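Local coordinates for glia-derived nexin (Homo sapiens, PDB 4DY0), which inhibits serine proteases including thrombin, trypsin and urokinase, binds heparin, and promotes neurite extension by blocking thrombin, at residues 174-179 / 201-206; 206-211 / 222-227; 233-238 / 361-366; 269-274 / 349-354. One frame throughout, in Å; residues are numbered along the deposited sequence.

All four contacts sit on the same side of the chain's centre, where sheets B and C of the serpin fold meet. Contacts 1, 2 and 3 open one after another along the chain. Contacts 1 and 2 share strand 195-213, its earlier part facing the loop 174-179, its later part forming a hairpin with strand 219-226. Contact 3, centred about 9 Å from contact 2, pairs strand 232-239 with strand 358-364, far along the sequence. Contact 4, in the chain between those two strands and centred about 10 Å from contacts 1 and 2, sets strand 351-353 beside strand 266-284. The chain beyond the reactive-centre loop is thus built first into the edge of sheet C, then into buried sheet B.

Contact 1 (174-179 / 201-206); sequences WKSRFQ and LAQLSV
Ser176 OG donates to Gln203 OE1 at 2.8 Å, in the carbonyl plane on a lone pair, while Gln203 NE2 returns a bond to Ser176 O at 3.1 Å, straight at the hydrogen (173°) but coming from above that carbonyl's plane. Gln203 CG stands between its backbone N and carbonyl carbon (chi1 83°) with the chain extended beyond, which carries the amide across to Ser176 and sets NE2 3.3 Å above the centre of the Phe178 ring, the two planes perpendicular. The opposite face receives Leu201 CB in a CH-pi contact, 3.7 Å from the ring centroid. An alanine in place of Gln203 would take away the amide that covers one face of Phe178 and is likely to leave Ser176 OG without its acceptor. Two waters bridge Gln179 O to Ala202 N and Gln179 N to Ala202 O. The loop leaving sheet A is thus held to a sheet C strand by an amide, a ring and two waters, with no direct backbone-to-backbone hydrogen bond between the segments.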
loop_
_atom_site.group_PDB
_atom_site.type_symbol
_atom_site.label_atom_id
_atom_site.label_comp_id
_atom_site.label_asym_id
_atom_site.label_seq_id
_atom_site.Cartn_x
_atom_site.Cartn_y
_atom_site.Cartn_z
ATOM N N TRP A 174 5.182 6.018 -17.812
ATOM C CA TRP A 174 6.555 6.407 -17.502
ATOM C C TRP A 174 6.874 7.752 -18.133
ATOM O O TRP A 174 6.419 8.054 -19.239
ATOM C CB TRP A 174 7.557 5.365 -18.009
ATOM C CG TRP A 174 7.437 4.011 -17.374
ATOM C CD1 TRP A 174 7.157 2.830 -18.005
ATOM C CD2 TRP A 174 7.603 3.693 -15.987
ATOM N NE1 TRP A 174 7.135 1.799 -17.096
ATOM C CE2 TRP A 174 7.405 2.301 -15.850
ATOM C CE3 TRP A 174 7.897 4.448 -14.848
ATOM C CZ2 TRP A 174 7.493 1.651 -14.622
ATOM C CZ3 TRP A 174 7.983 3.802 -13.625
ATOM C CH2 TRP A 174 7.782 2.416 -13.522
ATOM N N LYS A 175 7.652 8.567 -17.429
ATOM C CA LYS A 175 8.182 9.775 -18.032
ATOM C C LYS A 175 9.031 9.363 -19.230
ATOM O O LYS A 175 8.974 9.982 -20.294
ATOM C CB LYS A 175 9.016 10.562 -17.025
ATOM C CG LYS A 175 9.773 11.731 -17.632
ATOM C CD LYS A 175 10.459 12.558 -16.558
ATOM C CE LYS A 175 11.331 13.640 -17.169
ATOM N NZ LYS A 175 12.024 14.432 -16.120
ATOM N N SER A 176 9.806 8.298 -19.050
ATOM C CA SER A 176 10.603 7.728 -20.126
ATOM C C SER A 176 10.169 6.290 -20.406
ATOM O O SER A 176 10.442 5.383 -19.623
ATOM C CB SER A 176 12.089 7.782 -19.779
ATOM O OG SER A 176 12.859 7.264 -20.847
ATOM N N ARG A 177 9.493 6.090 -21.530
ATOM C CA ARG A 177 8.901 4.800 -21.855
ATOM C C ARG A 177 9.945 3.718 -22.081
ATOM O O ARG A 177 11.106 4.009 -22.355
ATOM C CB ARG A 177 8.037 4.917 -23.110
ATOM C CG ARG A 177 8.834 5.052 -24.403
ATOM C CD ARG A 177 7.911 5.342 -25.581
ATOM N NE ARG A 177 8.644 5.631 -26.812
ATOM C CZ ARG A 177 8.088 6.137 -27.910
ATOM N NH1 ARG A 177 6.791 6.417 -27.932
ATOM N NH2 ARG A 177 8.829 6.369 -28.985
ATOM N N PHE A 178 9.514 2.466 -21.955
ATOM C CA PHE A 178 10.303 1.333 -22.415
ATOM C C PHE A 178 9.814 0.954 -23.805
ATOM O O PHE A 178 8.645 1.158 -24.132
ATOM C CB PHE A 178 10.123 0.132 -21.489
ATOM C CG PHE A 178 10.703 0.323 -20.119
ATOM C CD1 PHE A 178 9.979 0.972 -19.132
ATOM C CD2 PHE A 178 11.962 -0.170 -19.810
ATOM C CE1 PHE A 178 10.505 1.142 -17.871
ATOM C CE2 PHE A 178 12.496 -0.005 -18.548
ATOM C CZ PHE A 178 11.769 0.652 -17.577
ATOM N N GLN A 179 10.702 0.402 -24.622
ATOM C CA GLN A 179 10.324 -0.020 -25.961
ATOM C C GLN A 179 10.159 -1.530 -26.047
ATOM O O GLN A 179 11.053 -2.282 -25.658
ATOM C CB GLN A 179 11.334 0.486 -26.992
ATOM C CG GLN A 179 11.214 1.980 -27.243
ATOM C CD GLN A 179 12.172 2.478 -28.300
ATOM O OE1 GLN A 179 13.368 2.193 -28.253
ATOM N NE2 GLN A 179 11.651 3.235 -29.259
ATOM N N LEU A 201 11.511 -5.496 -19.083
ATOM C CA LEU A 201 11.687 -4.228 -19.769
ATOM C C LEU A 201 13.153 -3.832 -19.709
ATOM O O LEU A 201 13.838 -4.118 -18.722
ATOM C CB LEU A 201 10.854 -3.146 -19.084
ATOM C CG LEU A 201 9.430 -3.525 -18.666
ATOM C CD1 LEU A 201 8.861 -2.499 -17.696
ATOM C CD2 LEU A 201 8.525 -3.688 -19.876
ATOM N N ALA A 202 13.632 -3.172 -20.759
ATOM C CA ALA A 202 15.006 -2.677 -20.788
ATOM C C ALA A 202 15.100 -1.355 -21.527
ATOM O O ALA A 202 14.501 -1.182 -22.584
ATOM C CB ALA A 202 15.927 -3.695 -21.432
ATOM N N GLN A 203 15.856 -0.423 -20.963
ATOM C CA GLN A 203 16.166 0.815 -21.653
ATOM C C GLN A 203 17.435 1.433 -21.082
ATOM O O GLN A 203 17.743 1.274 -19.900
ATOM C CB GLN A 203 15.007 1.804 -21.543
ATOM C CG GLN A 203 14.999 2.601 -20.254
ATOM C CD GLN A 203 13.917 3.654 -20.236
ATOM O OE1 GLN A 203 14.165 4.819 -20.551
ATOM N NE2 GLN A 203 12.701 3.250 -19.881
ATOM N N LEU A 204 18.172 2.126 -21.939
ATOM C CA LEU A 204 19.351 2.861 -21.524
ATOM C C LEU A 204 18.951 4.325 -21.470
ATOM O O LEU A 204 18.548 4.902 -22.480
ATOM C CB LEU A 204 20.476 2.665 -22.538
ATOM C CG LEU A 204 21.920 2.820 -22.058
ATOM C CD1 LEU A 204 22.865 2.928 -23.252
ATOM C CD2 LEU A 204 22.072 4.021 -21.140
ATOM N N SER A 205 19.048 4.924 -20.291
ATOM C CA SER A 205 18.565 6.282 -20.099
ATOM C C SER A 205 19.099 6.856 -18.789
ATOM O O SER A 205 19.785 6.162 -18.041
ATOM C CB SER A 205 17.034 6.292 -20.114
ATOM O OG SER A 205 16.519 7.598 -19.953
ATOM N N VAL A 206 18.788 8.120 -18.519
ATOM C CA VAL A 206 19.239 8.770 -17.294
ATOM C C VAL A 206 18.206 8.600 -16.184
ATOM O O VAL A 206 17.039 8.946 -16.348
ATOM C CB VAL A 206 19.530 10.279 -17.511
ATOM C CG1 VAL A 206 20.060 10.915 -16.230
ATOM C CG2 VAL A 206 20.523 10.479 -18.651
HETATM O O HOH W 1 11.652 -2.788 -22.910
HETATM O O HOH W 2 13.525 0.542 -24.551
#

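Contact 2 (206-211 / 222-227); sequences VFRCGS and FIELPY
Gly210 and Phe222 form a hydrogen-bonded pair in the antiparallel hairpin that joins the later part of strand 195-213 with strand 219-226, in serpin sheet B. Both of their backbone bonds, Gly210 N to Phe222 O and Phe222 N to Gly210 O, measure 2.9 Å. Further along, Glu224 N is bonded to Arg208 O, whereas Arg208 N and Glu224 O are linked through a water that accepts from the one and donates to the other.

The charged pair lies on the same face as Phe222. Arg208 and Glu224 run side by side, and the arginine's bend at chi3 (54°) turns NE toward Glu224 OE1, which it meets at 2.9 Å almost along the C-O axis and close to the guanidinium plane. The second carboxylate oxygen is used by strand 232-239.

Aromatic packing comes from Phe222, whose CG lies between backbone N and carbonyl carbon (chi1 47°). The ring lies over the neighbouring strand, with Gly210 C 3.6 Å above its centre and Gly210 CA making a CH-pi contact. Trp261 of helix 255-262 also stacks with it.

Apolar contacts gather on the face of Cys209 and Ile223. Cys209 CB touches Ile223 CG1, and Ile223 CD1 reaches Phe207 CB at 3.7 Å. Separately, Pro226 CD lies at the edge of the Phe207 ring, near its plane and 4.2 Å from Phe207 CD1.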
loop_
_atom_site.group_PDB
_atom_site.type_symbol
_atom_site.label_atom_id
_atom_site.label_comp_id
_atom_site.label_asym_id
_atom_site.label_seq_id
_atom_site.Cartn_x
_atom_site.Cartn_y
_atom_site.Cartn_z
ATOM N N VAL A 206 18.788 8.120 -18.519
ATOM C CA VAL A 206 19.239 8.770 -17.294
ATOM C C VAL A 206 18.206 8.600 -16.184
ATOM O O VAL A 206 17.039 8.946 -16.348
ATOM C CB VAL A 206 19.530 10.279 -17.511
ATOM C CG1 VAL A 206 20.060 10.915 -16.230
ATOM C CG2 VAL A 206 20.523 10.479 -18.651
ATOM N N PHE A 207 18.642 8.051 -15.058
ATOM C CA PHE A 207 17.778 7.872 -13.899
ATOM C C PHE A 207 18.549 8.219 -12.637
ATOM O O PHE A 207 19.762 8.005 -12.562
ATOM C CB PHE A 207 17.296 6.422 -13.794
ATOM C CG PHE A 207 16.312 6.023 -14.856
ATOM C CD1 PHE A 207 14.998 6.453 -14.797
ATOM C CD2 PHE A 207 16.701 5.205 -15.904
ATOM C CE1 PHE A 207 14.087 6.084 -15.772
ATOM C CE2 PHE A 207 15.799 4.829 -16.880
ATOM C CZ PHE A 207 14.487 5.268 -16.813
ATOM N N ARG A 208 17.845 8.754 -11.648
ATOM C CA ARG A 208 18.441 8.973 -10.342
ATOM C C ARG A 208 18.633 7.628 -9.651
ATOM O O ARG A 208 17.710 6.819 -9.571
ATOM C CB ARG A 208 17.561 9.901 -9.501
ATOM C CG ARG A 208 17.707 11.373 -9.876
ATOM C CD ARG A 208 16.487 12.195 -9.476
ATOM N NE ARG A 208 16.153 12.042 -8.063
ATOM C CZ ARG A 208 16.700 12.755 -7.085
ATOM N NH1 ARG A 208 16.333 12.546 -5.827
ATOM N NH2 ARG A 208 17.614 13.677 -7.363
ATOM N N CYS A 209 19.844 7.371 -9.177
ATOM C CA CYS A 209 20.095 6.139 -8.449
ATOM C C CYS A 209 21.307 6.243 -7.552
ATOM O O CYS A 209 22.041 7.226 -7.589
ATOM C CB CYS A 209 20.239 4.953 -9.404
ATOM S SG CYS A 209 21.402 5.214 -10.740
ATOM N N GLY A 210 21.420 5.238 -6.711
ATOM C CA GLY A 210 22.380 5.085 -5.649
ATOM C C GLY A 210 22.576 3.764 -4.933
ATOM O O GLY A 210 22.013 2.803 -5.255
ATOM N N SER A 211 23.471 3.784 -3.966
ATOM C CA SER A 211 23.714 2.747 -2.985
ATOM C C SER A 211 24.021 3.233 -1.607
ATOM O O SER A 211 24.568 4.247 -1.437
ATOM C CB SER A 211 24.824 1.847 -3.380
ATOM O OG SER A 211 25.439 2.309 -4.485
ATOM N N PHE A 222 19.602 1.258 -5.238
ATOM C CA PHE A 222 18.244 1.753 -5.425
ATOM C C PHE A 222 18.138 2.740 -6.577
ATOM O O PHE A 222 19.092 3.443 -6.905
ATOM C CB PHE A 222 17.697 2.370 -4.132
ATOM C CG PHE A 222 18.654 3.304 -3.454
ATOM C CD1 PHE A 222 18.632 4.661 -3.736
ATOM C CD2 PHE A 222 19.575 2.825 -2.537
ATOM C CE1 PHE A 222 19.512 5.523 -3.119
ATOM C CE2 PHE A 222 20.458 3.683 -1.912
ATOM C CZ PHE A 222 20.430 5.034 -2.203
ATOM N N ILE A 223 16.962 2.791 -7.187
ATOM C CA ILE A 223 16.751 3.639 -8.342
ATOM C C ILE A 223 15.367 4.279 -8.314
ATOM O O ILE A 223 14.414 3.704 -7.786
ATOM C CB ILE A 223 16.940 2.844 -9.649
ATOM C CG1 ILE A 223 16.829 3.770 -10.864
ATOM C CG2 ILE A 223 15.940 1.704 -9.729
ATOM C CD1 ILE A 223 17.408 3.169 -12.131
ATOM N N GLU A 224 15.267 5.480 -8.880
ATOM C CA GLU A 224 13.985 6.157 -9.025
ATOM C C GLU A 224 13.540 6.208 -10.489
ATOM O O GLU A 224 14.278 6.660 -11.362
ATOM C CB GLU A 224 14.053 7.570 -8.451
ATOM C CG GLU A 224 12.712 8.288 -8.454
ATOM C CD GLU A 224 12.820 9.732 -8.002
ATOM O OE1 GLU A 224 13.775 10.422 -8.425
ATOM O OE2 GLU A 224 11.946 10.177 -7.226
ATOM N N LEU A 225 12.331 5.728 -10.748
ATOM C CA LEU A 225 11.758 5.779 -12.082
ATOM C C LEU A 225 10.515 6.649 -12.033
ATOM O O LEU A 225 9.473 6.216 -11.549
ATOM C CB LEU A 225 11.379 4.380 -12.555
ATOM C CG LEU A 225 12.476 3.332 -12.714
ATOM C CD1 LEU A 225 13.283 3.199 -11.443
ATOM C CD2 LEU A 225 11.830 2.011 -13.063
ATOM N N PRO A 226 10.623 7.890 -12.519
ATOM C CA PRO A 226 9.492 8.815 -12.454
ATOM C C PRO A 226 8.398 8.510 -13.479
ATOM O O PRO A 226 8.686 8.011 -14.571
ATOM C CB PRO A 226 10.135 10.172 -12.754
ATOM C CG PRO A 226 11.347 9.845 -13.559
ATOM C CD PRO A 226 11.841 8.524 -13.058
ATOM N N TYR A 227 7.151 8.798 -13.113
ATOM C CA TYR A 227 6.036 8.731 -14.049
ATOM C C TYR A 227 5.833 10.100 -14.707
ATOM O O TYR A 227 6.265 11.121 -14.171
ATOM C CB TYR A 227 4.762 8.248 -13.353
ATOM C CG TYR A 227 4.831 6.803 -12.909
ATOM C CD1 TYR A 227 4.470 5.774 -13.769
ATOM C CD2 TYR A 227 5.267 6.466 -11.631
ATOM C CE1 TYR A 227 4.537 4.443 -13.366
ATOM C CE2 TYR A 227 5.338 5.138 -11.221
ATOM C CZ TYR A 227 4.971 4.135 -12.092
ATOM O OH TYR A 227 5.040 2.818 -11.692
HETATM O O HOH W 3 15.156 9.019 -11.908
#

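Contact 3 (233-238 / 361-366)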
loop_
_atom_site.group_PDB
_atom_site.type_symbol
_atom_site.label_atom_id
_atom_site.label_comp_id
_atom_site.label_asym_id
_atom_site.label_seq_id
_atom_site.Cartn_x
_atom_site.Cartn_y
_atom_site.Cartn_z
ATOM N N SER A 233 6.454 8.577 -8.475
ATOM C CA SER A 233 7.599 7.819 -8.960
ATOM C C SER A 233 7.709 6.470 -8.267
ATOM O O SER A 233 7.245 6.290 -7.143
ATOM C CB SER A 233 8.894 8.618 -8.790
ATOM O OG SER A 233 9.076 8.996 -7.440
ATOM N N MET A 234 8.310 5.515 -8.960
ATOM C CA MET A 234 8.590 4.227 -8.367
ATOM C C MET A 234 10.018 4.224 -7.832
ATOM O O MET A 234 10.931 4.757 -8.466
ATOM C CB MET A 234 8.420 3.112 -9.396
ATOM C CG MET A 234 8.803 1.739 -8.856
ATOM S SD MET A 234 8.560 0.402 -10.036
ATOM C CE MET A 234 6.775 0.252 -10.019
ATOM N N LEU A 235 10.200 3.631 -6.658
ATOM C CA LEU A 235 11.526 3.429 -6.101
ATOM C C LEU A 235 11.767 1.933 -5.989
ATOM O O LEU A 235 10.873 1.184 -5.594
ATOM C CB LEU A 235 11.642 4.091 -4.729
ATOM C CG LEU A 235 11.920 5.598 -4.704
ATOM C CD1 LEU A 235 11.113 6.334 -5.751
ATOM C CD2 LEU A 235 11.631 6.160 -3.323
ATOM N N ILE A 236 12.968 1.498 -6.355
ATOM C CA ILE A 236 13.308 0.080 -6.316
ATOM C C ILE A 236 14.644 -0.137 -5.625
ATOM O O ILE A 236 15.617 0.578 -5.888
ATOM C CB ILE A 236 13.385 -0.527 -7.727
ATOM C CG1 ILE A 236 12.071 -0.304 -8.473
ATOM C CG2 ILE A 236 13.729 -2.013 -7.654
ATOM C CD1 ILE A 236 11.972 -1.068 -9.771
ATOM N N ALA A 237 14.683 -1.120 -4.731
ATOM C CA ALA A 237 15.913 -1.465 -4.035
ATOM C C ALA A 237 16.089 -2.979 -3.975
ATOM O O ALA A 237 15.128 -3.724 -3.764
ATOM C CB ALA A 237 15.916 -0.875 -2.634
ATOM N N LEU A 238 17.319 -3.426 -4.186
ATOM C CA LEU A 238 17.659 -4.829 -4.006
ATOM C C LEU A 238 19.141 -4.921 -3.671
ATOM O O LEU A 238 19.894 -3.980 -3.940
ATOM C CB LEU A 238 17.299 -5.661 -5.246
ATOM C CG LEU A 238 18.270 -5.727 -6.428
ATOM C CD1 LEU A 238 17.864 -6.857 -7.357
ATOM C CD2 LEU A 238 18.324 -4.403 -7.184
ATOM N N PHE A 361 8.746 0.920 -3.855
ATOM C CA PHE A 361 7.802 1.898 -3.334
ATOM C C PHE A 361 7.142 2.607 -4.499
ATOM O O PHE A 361 7.747 2.769 -5.555
ATOM C CB PHE A 361 8.522 2.977 -2.522
ATOM C CG PHE A 361 9.079 2.507 -1.219
ATOM C CD1 PHE A 361 10.432 2.249 -1.084
ATOM C CD2 PHE A 361 8.257 2.357 -0.113
ATOM C CE1 PHE A 361 10.954 1.830 0.125
ATOM C CE2 PHE A 361 8.770 1.939 1.098
ATOM C CZ PHE A 361 10.122 1.673 1.218
ATOM N N ILE A 362 5.911 3.051 -4.292
ATOM C CA ILE A 362 5.295 4.034 -5.162
ATOM C C ILE A 362 5.043 5.259 -4.295
ATOM O O ILE A 362 4.304 5.191 -3.316
ATOM C CB ILE A 362 3.967 3.533 -5.770
ATOM C CG1 ILE A 362 4.220 2.341 -6.687
ATOM C CG2 ILE A 362 3.283 4.647 -6.560
ATOM C CD1 ILE A 362 4.986 2.708 -7.933
ATOM N N ARG A 363 5.670 6.375 -4.648
ATOM C CA ARG A 363 5.630 7.565 -3.812
ATOM C C ARG A 363 4.949 8.740 -4.512
ATOM O O ARG A 363 5.202 9.009 -5.687
ATOM C CB ARG A 363 7.054 7.949 -3.415
ATOM C CG ARG A 363 7.162 9.023 -2.352
ATOM C CD ARG A 363 8.600 9.114 -1.847
ATOM N NE ARG A 363 8.737 10.040 -0.729
ATOM C CZ ARG A 363 9.078 11.319 -0.854
ATOM N NH1 ARG A 363 9.177 12.093 0.220
ATOM N NH2 ARG A 363 9.316 11.825 -2.057
ATOM N N HIS A 364 4.077 9.427 -3.783
ATOM C CA HIS A 364 3.527 10.696 -4.231
ATOM C C HIS A 364 4.401 11.782 -3.620
ATOM O O HIS A 364 4.295 12.089 -2.434
ATOM C CB HIS A 364 2.073 10.843 -3.782
ATOM C CG HIS A 364 1.387 12.058 -4.326
ATOM N ND1 HIS A 364 1.154 13.185 -3.566
ATOM C CD2 HIS A 364 0.878 12.321 -5.553
ATOM C CE1 HIS A 364 0.534 14.090 -4.302
ATOM N NE2 HIS A 364 0.356 13.592 -5.513
ATOM N N ASN A 365 5.278 12.350 -4.436
ATOM C CA ASN A 365 6.352 13.210 -3.941
ATOM C C ASN A 365 5.922 14.544 -3.316
ATOM O O ASN A 365 6.526 14.993 -2.341
ATOM C CB ASN A 365 7.409 13.401 -5.035
ATOM C CG ASN A 365 8.006 12.074 -5.494
ATOM O OD1 ASN A 365 8.552 11.321 -4.688
ATOM N ND2 ASN A 365 7.892 11.779 -6.785
ATOM N N PRO A 366 4.875 15.180 -3.865
ATOM C CA PRO A 366 4.426 16.440 -3.275
ATOM C C PRO A 366 4.021 16.283 -1.808
ATOM O O PRO A 366 4.372 17.122 -0.978
ATOM C CB PRO A 366 3.213 16.820 -4.131
ATOM C CG PRO A 366 3.459 16.147 -5.443
ATOM C CD PRO A 366 4.135 14.847 -5.094
#
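With Asn365 CG beside its backbone N (chi1 -59°) and Ser233 OG set between backbone N and carbonyl carbon (chi1 56°), the amide and hydroxyl come together just past the end of strand 358-364. Asn365 ND2 donates to Ser233 OG at 3.1 Å, nearly straight at 168° and in the amide plane. Asn365 OD1 accepts from Arg363 NH2 at 2.8 Å on a lone pair, so both ends of the amide are engaged. A leucine here would probably leave Arg363 NH2 without this acceptor and deprive Ser233 OG of one donor.

The strands themselves are antiparallel neighbours in sheet B. Ser233 exchanges two backbone bonds with Arg363; Leu235 N to Phe361 O and Phe361 N to Leu235 O are both 2.8 Å. Between these pairs, on the opposite face, Met234 CE meets Ile362 CD1 at 3.7 Å. Leu235 CB lies 4.0 Å from Phe361 CB, near the plane of the phenyl ring at its edge; Ile258 of helix 255-262 packs on Leu235 and Arg363.

Because Ser233 OG is also hydrogen-bonded to Glu224 OE2, a polar chain runs from that carboxylate through hydroxyl and amide to the Arg363 guanidinium; the opposite charges at its ends would probably polarise the groups between.

Contact 4 (269-274 / 349-354); sequences RVQVIL and PPWFIV
Gln271 CB lies over one face of the Trp351 indole, 3.8 Å from the centroid of the six-membered ring in a CH-pi contact, while Ile273 CD1 approaches at the edge, 3.7 Å from Trp351 CZ3. They belong to a parallel strand pair of serpin sheet C, in which strand 351-353, following the predicted reactive bond Arg346-Ser347, is secured to strand 266-284. Gln271 bends at chi2 (-74°), which keeps its amide alongside the indole, the two planes 19° apart. Farther back, Pro349 CB sits over one face of the Arg269 guanidinium, 4.0 Å from NH1.

Four backbone bonds make the join. Gln271 N donates to Pro350 O at 3.2 Å and Gln271 O accepts from Phe352 N at 2.9 Å; Ile273 N donates to Phe352 O, and Ile273 O accepts from Val354 N at 2.8 Å. The other edge of strand 266-284 is bonded to strand 195-213.

On the face away from Trp351, Val270 CG1 touches Phe352 CB. With CG anti to its backbone N (chi1 -163°), the Phe352 ring leads off to pack on Ile223 and Leu238 of sheet B. Back on the tryptophan's face, Ile273 and Ile353 lie side by side, their CG2 methyls 4.0 Å apart.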
loop_
_atom_site.group_PDB
_atom_site.type_symbol
_atom_site.label_atom_id
_atom_site.label_comp_id
_atom_site.label_asym_id
_atom_site.label_seq_id
_atom_site.Cartn_x
_atom_site.Cartn_y
_atom_site.Cartn_z
ATOM N N ARG A 269 23.440 7.917 -16.310
ATOM C CA ARG A 269 23.101 7.078 -17.448
ATOM C C ARG A 269 23.196 5.617 -17.035
ATOM O O ARG A 269 24.257 5.162 -16.600
ATOM C CB ARG A 269 24.069 7.380 -18.591
ATOM C CG ARG A 269 23.756 6.705 -19.910
ATOM C CD ARG A 269 24.483 7.416 -21.047
ATOM N NE ARG A 269 24.917 6.492 -22.092
ATOM C CZ ARG A 269 26.109 5.897 -22.116
ATOM N NH1 ARG A 269 26.993 6.126 -21.151
ATOM N NH2 ARG A 269 26.417 5.070 -23.107
ATOM N N VAL A 270 22.089 4.885 -17.164
ATOM C CA VAL A 270 22.019 3.506 -16.681
ATOM C C VAL A 270 21.237 2.581 -17.606
ATOM O O VAL A 270 20.210 2.970 -18.157
ATOM C CB VAL A 270 21.333 3.431 -15.305
ATOM C CG1 VAL A 270 21.720 2.143 -14.598
ATOM C CG2 VAL A 270 21.692 4.636 -14.459
ATOM N N GLN A 271 21.729 1.353 -17.764
ATOM C CA GLN A 271 20.954 0.296 -18.406
ATOM C C GLN A 271 20.019 -0.340 -17.383
ATOM O O GLN A 271 20.462 -1.085 -16.507
ATOM C CB GLN A 271 21.872 -0.770 -19.006
ATOM C CG GLN A 271 22.050 -0.671 -20.516
ATOM C CD GLN A 271 20.821 -1.129 -21.285
ATOM O OE1 GLN A 271 20.769 -1.022 -22.509
ATOM N NE2 GLN A 271 19.829 -1.647 -20.569
ATOM N N VAL A 272 18.731 -0.034 -17.488
ATOM C CA VAL A 272 17.739 -0.564 -16.560
ATOM C C VAL A 272 17.090 -1.817 -17.122
ATOM O O VAL A 272 16.683 -1.849 -18.280
ATOM C CB VAL A 272 16.634 0.463 -16.252
ATOM C CG1 VAL A 272 15.637 -0.115 -15.258
ATOM C CG2 VAL A 272 17.243 1.754 -15.713
ATOM N N ILE A 273 17.007 -2.853 -16.299
ATOM C CA ILE A 273 16.350 -4.089 -16.696
ATOM C C ILE A 273 15.415 -4.531 -15.573
ATOM O O ILE A 273 15.846 -4.777 -14.445
ATOM C CB ILE A 273 17.374 -5.163 -17.080
ATOM C CG1 ILE A 273 18.128 -4.715 -18.337
ATOM C CG2 ILE A 273 16.700 -6.513 -17.312
ATOM C CD1 ILE A 273 18.830 -5.828 -19.063
ATOM N N LEU A 274 14.130 -4.609 -15.901
ATOM C CA LEU A 274 13.061 -4.637 -14.909
ATOM C C LEU A 274 11.981 -5.617 -15.358
ATOM O O LEU A 274 11.561 -5.585 -16.513
ATOM C CB LEU A 274 12.453 -3.235 -14.820
ATOM C CG LEU A 274 11.695 -2.751 -13.588
ATOM C CD1 LEU A 274 10.758 -1.635 -13.998
ATOM C CD2 LEU A 274 10.918 -3.871 -12.938
ATOM N N PRO A 349 28.537 2.339 -19.048
ATOM C CA PRO A 349 27.463 2.660 -18.140
ATOM C C PRO A 349 27.221 1.558 -17.187
ATOM O O PRO A 349 27.304 0.421 -17.513
ATOM C CB PRO A 349 26.275 2.765 -19.058
ATOM C CG PRO A 349 26.606 2.054 -20.150
ATOM C CD PRO A 349 28.023 2.152 -20.386
ATOM N N PRO A 350 26.891 1.933 -15.992
ATOM C CA PRO A 350 26.510 0.961 -14.969
ATOM C C PRO A 350 25.158 0.320 -15.283
ATOM O O PRO A 350 24.364 0.877 -16.044
ATOM C CB PRO A 350 26.420 1.808 -13.696
ATOM C CG PRO A 350 26.149 3.199 -14.183
ATOM C CD PRO A 350 26.870 3.319 -15.491
ATOM N N TRP A 351 24.910 -0.850 -14.706
ATOM C CA TRP A 351 23.658 -1.563 -14.931
ATOM C C TRP A 351 22.822 -1.613 -13.663
ATOM O O TRP A 351 23.359 -1.671 -12.557
ATOM C CB TRP A 351 23.936 -2.982 -15.427
ATOM C CG TRP A 351 24.471 -3.023 -16.820
ATOM C CD1 TRP A 351 25.629 -2.456 -17.267
ATOM C CD2 TRP A 351 23.875 -3.664 -17.953
ATOM N NE1 TRP A 351 25.789 -2.702 -18.609
ATOM C CE2 TRP A 351 24.725 -3.443 -19.054
ATOM C CE3 TRP A 351 22.704 -4.403 -18.144
ATOM C CZ2 TRP A 351 24.442 -3.933 -20.328
ATOM C CZ3 TRP A 351 22.424 -4.890 -19.412
ATOM C CH2 TRP A 351 23.290 -4.653 -20.487
ATOM N N PHE A 352 21.503 -1.564 -13.832
ATOM C CA PHE A 352 20.585 -1.811 -12.731
ATOM C C PHE A 352 19.622 -2.914 -13.157
ATOM O O PHE A 352 18.583 -2.651 -13.769
ATOM C CB PHE A 352 19.829 -0.544 -12.348
ATOM C CG PHE A 352 19.183 -0.612 -10.988
ATOM C CD1 PHE A 352 19.773 0.001 -9.894
ATOM C CD2 PHE A 352 17.990 -1.292 -10.803
ATOM C CE1 PHE A 352 19.183 -0.058 -8.641
ATOM C CE2 PHE A 352 17.395 -1.357 -9.551
ATOM C CZ PHE A 352 17.993 -0.737 -8.470
ATOM N N ILE A 353 19.993 -4.152 -12.846
ATOM C CA ILE A 353 19.242 -5.310 -13.306
ATOM C C ILE A 353 18.462 -5.947 -12.168
ATOM O O ILE A 353 19.045 -6.500 -11.237
ATOM C CB ILE A 353 20.165 -6.372 -13.931
ATOM C CG1 ILE A 353 21.036 -5.742 -15.021
ATOM C CG2 ILE A 353 19.342 -7.533 -14.481
ATOM C CD1 ILE A 353 22.238 -6.582 -15.404
ATOM N N VAL A 354 17.141 -5.871 -12.259
ATOM C CA VAL A 354 16.276 -6.405 -11.225
ATOM C C VAL A 354 15.986 -7.879 -11.489
ATOM O O VAL A 354 14.927 -8.222 -12.009
ATOM C CB VAL A 354 14.958 -5.616 -11.162
ATOM C CG1 VAL A 354 14.023 -6.226 -10.143
ATOM C CG2 VAL A 354 15.239 -4.163 -10.827
#